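Local coordinates for protein molybdopterin biosynthesis enzyme, MoaB (Thermus thermophilus, PDB 2IS8) that probably takes part in molybdenum cofactor biosynthesis, as a trimeric MogA/MoaB-family protein with a probable molybdopterin-binding domain, at residues Phe2-Leu7 / Gly33-Ala38. Residues are numbered along the deposited sequence; the frame is centred on the assembly and turned at random.
Sequences FRVGIL and GPFEVA
The carbonyl oxygen of E36 accepts the amide of V4, with V4 N 2.8 Å from E36 O and a nearly straight N-H...O angle of 169°. The same oxygen also receives a CA-H...O contact from R3. E36 N in turn donates to F2 O at 3.0 Å. A38 N closes on V4 O at 2.8 Å, in the carbonyl plane. At the other end, F2 N reaches P34 O at 2.8 Å, but from above the carbonyl plane, 39° out of it. P34 is the centre of an inverse gamma turn, which leads into the strand.

This parallel ladder pairs the two strands of a beta-alpha-beta unit. Helix 21-30 makes the crossover, and strand 35-43 is the outermost at its end of the sheet within the chain. Strand 2-9 lies next to it and pairs with strand 65-69 on its other side.

F2, V4, F35 and V37 point to one face of the sheet. V4 CG2 meets F35 CD1 obliquely at 3.9 Å. With V4 CG1 anti to the backbone N (chi1 -175°), CG2 lies beside that N and anti to the carbonyl carbon, where it meets F35. P34 CG sits over one face of the F35 ring, offset toward its rim. F2 and F35 both touch L150 of helix 146-154. Farther along, I6 CD1 lies 4.0 Å from V37 CG1.

R3 and E36 take the opposite face. Their contact is made by R3 CG and E36 OE2, 3.5 Å apart, and the charged groups do not meet. The R3 chain bends at chi3, and its NH1 hydrogen-bonds to E61 O.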
ATOM      1  N   PHE B   2     -17.379  10.144 -18.550  1.00 17.03           N
ATOM      2  CA  PHE B   2     -16.063   9.606 -18.875  1.00 13.31           C
ATOM      3  C   PHE B   2     -16.117   8.346 -19.733  1.00 12.43           C
ATOM      4  O   PHE B   2     -16.910   7.444 -19.482  1.00 12.85           O
ATOM      5  CB  PHE B   2     -15.312   9.316 -17.575  1.00 15.62           C
ATOM      6  CG  PHE B   2     -15.231  10.499 -16.655  1.00 11.89           C
ATOM      7  CD1 PHE B   2     -14.378  11.558 -16.940  1.00 13.21           C
ATOM      8  CD2 PHE B   2     -16.033  10.570 -15.520  1.00 14.51           C
ATOM      9  CE1 PHE B   2     -14.326  12.673 -16.107  1.00 18.12           C
ATOM     10  CE2 PHE B   2     -15.989  11.685 -14.679  1.00 13.80           C
ATOM     11  CZ  PHE B   2     -15.134  12.734 -14.976  1.00 15.22           C
ATOM     12  N   ARG B   3     -15.265   8.307 -20.754  1.00 12.54           N
ATOM     13  CA  ARG B   3     -15.198   7.167 -21.662  1.00 13.22           C
ATOM     14  C   ARG B   3     -14.411   6.048 -21.006  1.00 13.36           C
ATOM     15  O   ARG B   3     -13.257   6.223 -20.614  1.00 13.33           O
ATOM     16  CB  ARG B   3     -14.548   7.587 -22.978  1.00 13.02           C
ATOM     17  CG  ARG B   3     -15.347   8.663 -23.703  1.00 17.52           C
ATOM     18  CD  ARG B   3     -14.555   9.260 -24.846  1.00 24.08           C
ATOM     19  NE  ARG B   3     -14.241   8.270 -25.866  1.00 26.74           N
ATOM     20  CZ  ARG B   3     -13.035   8.115 -26.403  1.00 28.42           C
ATOM     21  NH1 ARG B   3     -12.026   8.882 -26.006  1.00 27.84           N
ATOM     22  NH2 ARG B   3     -12.838   7.202 -27.340  1.00 25.23           N
ATOM     23  N   VAL B   4     -15.050   4.887 -20.908  1.00 11.00           N
ATOM     24  CA  VAL B   4     -14.459   3.725 -20.260  1.00 10.90           C
ATOM     25  C   VAL B   4     -14.176   2.571 -21.204  1.00 12.86           C
ATOM     26  O   VAL B   4     -14.940   2.310 -22.128  1.00 12.30           O
ATOM     27  CB  VAL B   4     -15.398   3.199 -19.154  1.00 10.92           C
ATOM     28  CG1 VAL B   4     -14.744   2.050 -18.385  1.00 12.93           C
ATOM     29  CG2 VAL B   4     -15.764   4.326 -18.216  1.00 11.05           C
ATOM     30  N   GLY B   5     -13.076   1.875 -20.940  1.00 10.87           N
ATOM     31  CA  GLY B   5     -12.713   0.705 -21.717  1.00 11.49           C
ATOM     32  C   GLY B   5     -12.638  -0.471 -20.755  1.00 13.03           C
ATOM     33  O   GLY B   5     -12.068  -0.344 -19.668  1.00 13.42           O
ATOM     34  N   ILE B   6     -13.225  -1.602 -21.134  1.00 11.82           N
ATOM     35  CA  ILE B   6     -13.213  -2.797 -20.295  1.00 12.47           C
ATOM     36  C   ILE B   6     -12.360  -3.856 -20.987  1.00 15.22           C
ATOM     37  O   ILE B   6     -12.687  -4.313 -22.080  1.00 15.63           O
ATOM     38  CB  ILE B   6     -14.651  -3.340 -20.071  1.00 14.08           C
ATOM     39  CG1 ILE B   6     -15.488  -2.282 -19.342  1.00 13.90           C
ATOM     40  CG2 ILE B   6     -14.612  -4.635 -19.258  1.00 13.67           C
ATOM     41  CD1 ILE B   6     -16.958  -2.623 -19.237  1.00 14.83           C
ATOM     42  N   LEU B   7     -11.257  -4.231 -20.346  1.00 13.87           N
ATOM     43  CA  LEU B   7     -10.346  -5.222 -20.905  1.00 15.31           C
ATOM     44  C   LEU B   7     -10.354  -6.512 -20.096  1.00 15.14           C
ATOM     45  O   LEU B   7      -9.888  -6.539 -18.957  1.00 15.46           O
ATOM     46  CB  LEU B   7      -8.923  -4.661 -20.937  1.00 17.03           C
ATOM     47  CG  LEU B   7      -7.849  -5.566 -21.546  1.00 20.11           C
ATOM     48  CD1 LEU B   7      -8.180  -5.836 -23.004  1.00 20.83           C
ATOM     49  CD2 LEU B   7      -6.489  -4.905 -21.421  1.00 20.03           C
ATOM     50  N   GLY B  33     -24.139   6.048 -13.725  1.00 24.43           N
ATOM     51  CA  GLY B  33     -23.106   7.018 -13.414  1.00 22.66           C
ATOM     52  C   GLY B  33     -22.583   7.750 -14.634  1.00 21.12           C
ATOM     53  O   GLY B  33     -22.982   7.437 -15.760  1.00 20.83           O
ATOM     54  N   PRO B  34     -21.685   8.736 -14.442  1.00 19.36           N
ATOM     55  CA  PRO B  34     -21.089   9.535 -15.516  1.00 17.19           C
ATOM     56  C   PRO B  34     -20.107   8.697 -16.315  1.00 15.30           C
ATOM     57  O   PRO B  34     -18.957   9.085 -16.505  1.00 16.09           O
ATOM     58  CB  PRO B  34     -20.400  10.666 -14.755  1.00 17.75           C
ATOM     59  CG  PRO B  34     -19.939   9.981 -13.509  1.00 17.32           C
ATOM     60  CD  PRO B  34     -21.158   9.156 -13.128  1.00 19.10           C
ATOM     61  N   PHE B  35     -20.579   7.550 -16.784  1.00 16.07           N
ATOM     62  CA  PHE B  35     -19.735   6.631 -17.530  1.00 14.58           C
ATOM     63  C   PHE B  35     -20.376   6.143 -18.816  1.00 16.57           C
ATOM     64  O   PHE B  35     -21.580   5.896 -18.869  1.00 17.50           O
ATOM     65  CB  PHE B  35     -19.421   5.403 -16.673  1.00 13.39           C
ATOM     66  CG  PHE B  35     -18.831   5.729 -15.337  1.00 11.19           C
ATOM     67  CD1 PHE B  35     -17.521   6.184 -15.233  1.00 14.04           C
ATOM     68  CD2 PHE B  35     -19.594   5.606 -14.177  1.00 15.17           C
ATOM     69  CE1 PHE B  35     -16.974   6.513 -13.999  1.00 17.43           C
ATOM     70  CE2 PHE B  35     -19.056   5.935 -12.933  1.00 14.17           C
ATOM     71  CZ  PHE B  35     -17.745   6.389 -12.843  1.00 16.90           C
ATOM     72  N   GLU B  36     -19.557   6.010 -19.852  1.00 16.15           N
ATOM     73  CA  GLU B  36     -20.014   5.469 -21.122  1.00 17.62           C
ATOM     74  C   GLU B  36     -18.925   4.513 -21.589  1.00 14.58           C
ATOM     75  O   GLU B  36     -17.763   4.899 -21.756  1.00 15.37           O
ATOM     76  CB  GLU B  36     -20.277   6.581 -22.151  1.00 18.42           C
ATOM     77  CG  GLU B  36     -19.145   7.559 -22.387  1.00 19.58           C
ATOM     78  CD  GLU B  36     -19.569   8.735 -23.262  1.00 21.60           C
ATOM     79  OE1 GLU B  36     -20.772   8.834 -23.601  1.00 21.94           O
ATOM     80  OE2 GLU B  36     -18.699   9.563 -23.606  1.00 22.73           O
ATOM     81  N   VAL B  37     -19.302   3.250 -21.748  1.00 13.23           N
ATOM     82  CA  VAL B  37     -18.368   2.219 -22.176  1.00 11.97           C
ATOM     83  C   VAL B  37     -18.137   2.366 -23.669  1.00 14.29           C
ATOM     84  O   VAL B  37     -19.014   2.066 -24.488  1.00 14.93           O
ATOM     85  CB  VAL B  37     -18.909   0.814 -21.845  1.00 15.22           C
ATOM     86  CG1 VAL B  37     -17.909  -0.256 -22.282  1.00 15.76           C
ATOM     87  CG2 VAL B  37     -19.152   0.707 -20.346  1.00 16.69           C
ATOM     88  N   ALA B  38     -16.944   2.841 -24.008  1.00 14.42           N
ATOM     89  CA  ALA B  38     -16.568   3.099 -25.388  1.00 13.59           C
ATOM     90  C   ALA B  38     -15.707   2.004 -26.005  1.00 13.01           C
ATOM     91  O   ALA B  38     -15.390   2.052 -27.188  1.00 15.37           O
ATOM     92  CB  ALA B  38     -15.846   4.437 -25.470  1.00 14.85           C
TER